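Local coordinates for De novo designed switch protein caging a hemagglutinin binder (sCageHA267_1S) (Synthetic construct, PDB 7CBC), which probably works as a biosensor switch, a designed helical bundle that holds a hemagglutinin-binding element in a caged state, at residues 226-231 and 257-262. Sequence-based numbering, arbitrary orientation.
Sequences AQLQEL and RESKRI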
loop_
_atom_site.group_PDB
_atom_site.type_symbol
_atom_site.label_atom_id
_atom_site.label_comp_id
_atom_site.label_asym_id
_atom_site.label_seq_id
_atom_site.Cartn_x
_atom_site.Cartn_y
_atom_site.Cartn_z
ATOM N N ALA A 226 -7.319 4.110 8.443
ATOM C CA ALA A 226 -8.121 4.045 9.665
ATOM C C ALA A 226 -7.966 5.308 10.508
ATOM O O ALA A 226 -8.964 5.893 10.956
ATOM C CB ALA A 226 -7.757 2.808 10.474
ATOM N N GLN A 227 -6.728 5.754 10.732
ATOM C CA GLN A 227 -6.528 6.986 11.497
ATOM C C GLN A 227 -7.180 8.187 10.815
ATOM O O GLN A 227 -7.757 9.056 11.490
ATOM C CB GLN A 227 -5.043 7.234 11.714
ATOM C CG GLN A 227 -4.462 6.403 12.835
ATOM C CD GLN A 227 -2.954 6.528 12.902
ATOM O OE1 GLN A 227 -2.265 6.358 11.896
ATOM N NE2 GLN A 227 -2.432 6.836 14.087
ATOM N N LEU A 228 -7.099 8.261 9.483
ATOM C CA LEU A 228 -7.764 9.349 8.777
ATOM C C LEU A 228 -9.276 9.298 8.970
ATOM O O LEU A 228 -9.928 10.338 9.099
ATOM C CB LEU A 228 -7.421 9.299 7.295
ATOM C CG LEU A 228 -6.074 9.898 6.919
ATOM C CD1 LEU A 228 -6.024 10.077 5.414
ATOM C CD2 LEU A 228 -5.812 11.207 7.645
ATOM N N GLN A 229 -9.856 8.097 8.984
ATOM C CA GLN A 229 -11.302 8.000 9.117
ATOM C C GLN A 229 -11.761 8.281 10.540
ATOM O O GLN A 229 -12.897 8.715 10.736
ATOM C CB GLN A 229 -11.787 6.629 8.659
ATOM C CG GLN A 229 -13.292 6.446 8.654
ATOM C CD GLN A 229 -14.035 7.341 7.663
ATOM O OE1 GLN A 229 -13.442 7.942 6.759
ATOM N NE2 GLN A 229 -15.351 7.410 7.822
ATOM N N GLU A 230 -10.914 8.042 11.547
ATOM C CA GLU A 230 -11.281 8.461 12.899
ATOM C C GLU A 230 -11.312 9.982 13.018
ATOM O O GLU A 230 -12.223 10.541 13.639
ATOM C CB GLU A 230 -10.330 7.860 13.930
ATOM C CG GLU A 230 -10.715 6.459 14.380
ATOM C CD GLU A 230 -11.477 6.457 15.695
ATOM O OE1 GLU A 230 -12.730 6.497 15.671
ATOM O OE2 GLU A 230 -10.817 6.419 16.760
ATOM N N LEU A 231 -10.337 10.670 12.424
ATOM C CA LEU A 231 -10.426 12.124 12.324
ATOM C C LEU A 231 -11.717 12.552 11.653
ATOM O O LEU A 231 -12.379 13.501 12.105
ATOM C CB LEU A 231 -9.246 12.687 11.539
ATOM C CG LEU A 231 -7.880 12.775 12.207
ATOM C CD1 LEU A 231 -6.964 13.581 11.312
ATOM C CD2 LEU A 231 -7.994 13.416 13.585
ATOM N N ARG A 257 -4.225 19.747 9.814
ATOM C CA ARG A 257 -2.855 19.586 10.297
ATOM C C ARG A 257 -2.558 18.141 10.675
ATOM O O ARG A 257 -1.476 17.624 10.368
ATOM C CB ARG A 257 -2.597 20.499 11.497
ATOM C CG ARG A 257 -2.454 21.978 11.165
ATOM C CD ARG A 257 -1.947 22.752 12.378
ATOM N NE ARG A 257 -2.687 22.439 13.602
ATOM C CZ ARG A 257 -3.753 23.110 14.031
ATOM N NH1 ARG A 257 -4.226 24.133 13.327
ATOM N NH2 ARG A 257 -4.352 22.752 15.164
ATOM N N GLU A 258 -3.500 17.470 11.351
ATOM C CA GLU A 258 -3.240 16.098 11.780
ATOM C C GLU A 258 -3.313 15.127 10.606
ATOM O O GLU A 258 -2.552 14.154 10.555
ATOM C CB GLU A 258 -4.212 15.688 12.888
ATOM C CG GLU A 258 -3.881 14.342 13.575
ATOM C CD GLU A 258 -2.575 14.358 14.378
ATOM O OE1 GLU A 258 -1.993 13.270 14.591
ATOM O OE2 GLU A 258 -2.131 15.453 14.798
ATOM N N SER A 259 -4.217 15.374 9.653
ATOM C CA SER A 259 -4.231 14.583 8.425
ATOM C C SER A 259 -2.879 14.630 7.725
ATOM O O SER A 259 -2.391 13.606 7.230
ATOM C CB SER A 259 -5.331 15.076 7.480
ATOM O OG SER A 259 -6.606 14.673 7.935
ATOM N N LYS A 260 -2.254 15.809 7.675
ATOM C CA LYS A 260 -0.939 15.895 7.055
ATOM C C LYS A 260 0.104 15.150 7.878
ATOM O O LYS A 260 1.005 14.522 7.311
ATOM C CB LYS A 260 -0.548 17.361 6.845
ATOM C CG LYS A 260 -1.506 18.132 5.915
ATOM C CD LYS A 260 -1.860 17.335 4.631
ATOM C CE LYS A 260 -3.351 16.904 4.592
ATOM N NZ LYS A 260 -3.708 15.921 3.497
ATOM N N ARG A 261 -0.029 15.163 9.208
ATOM C CA ARG A 261 0.904 14.423 10.049
ATOM C C ARG A 261 0.715 12.916 9.912
ATOM O O ARG A 261 1.686 12.160 10.010
ATOM C CB ARG A 261 0.751 14.852 11.507
ATOM C CG ARG A 261 1.385 16.199 11.789
ATOM C CD ARG A 261 1.599 16.423 13.269
ATOM N NE ARG A 261 0.364 16.833 13.926
ATOM C CZ ARG A 261 -0.044 18.095 14.026
ATOM N NH1 ARG A 261 0.688 19.076 13.510
ATOM N NH2 ARG A 261 -1.186 18.374 14.633
ATOM N N ILE A 262 -0.523 12.468 9.697
ATOM C CA ILE A 262 -0.789 11.047 9.514
ATOM C C ILE A 262 -0.232 10.573 8.178
ATOM O O ILE A 262 0.500 9.575 8.107
ATOM C CB ILE A 262 -2.300 10.782 9.640
ATOM C CG1 ILE A 262 -2.705 10.750 11.118
ATOM C CG2 ILE A 262 -2.697 9.507 8.911
ATOM C CD1 ILE A 262 -4.145 11.203 11.379
#
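Q227 meets I262 with the root of its side chain: its CB makes the closest approach, 4.1 Å from I262 CD1, while the amide at the end of the extended chain lies at the margin and hydrogen-bonds to nothing across the segments. One residue on, L228 and I262 run alongside one another in opposing senses, bringing L228 CD2 to 3.8 Å from I262 CG2. The same L228 methyl rests 3.6 Å from S259 OG, at the level where the backbones are nearest. L228 also packs against M30 and Q34 of helix 3-46. L231 is directed toward the partner helix and meets I262 tip to tip, CD1 to CD1 at 3.7 Å. With CG1 anti to its carbonyl carbon (chi1 -79°), I262 sends CD1 to L231 and Q227 while CG2 serves L228. L231 CD1 also touches the aliphatic base of E258, 3.8 Å from its CB. Beyond that base the E258 carboxylate leaves the interface: R261 takes OE2 side-on, with NE at 3.0 Å and NH2 donating to the same oxygen. The two segments, on consecutive helices 195-239 and 245-268 of the designed six-helical bundle, run antiparallel (173°), their axes 10.0 Å apart at closest approach. No hydrogen bond or salt bridge crosses between them. S259 OG, although touched by methyls of both leucines, is bonded to S255 O and Q34 NE2, which places a satisfied polar group within the apolar layer. Cohesion between the segments therefore rests on van der Waals packing of leucine and isoleucine, with S259 OG and the E258-R261 pair finding their polar partners elsewhere than across the contact.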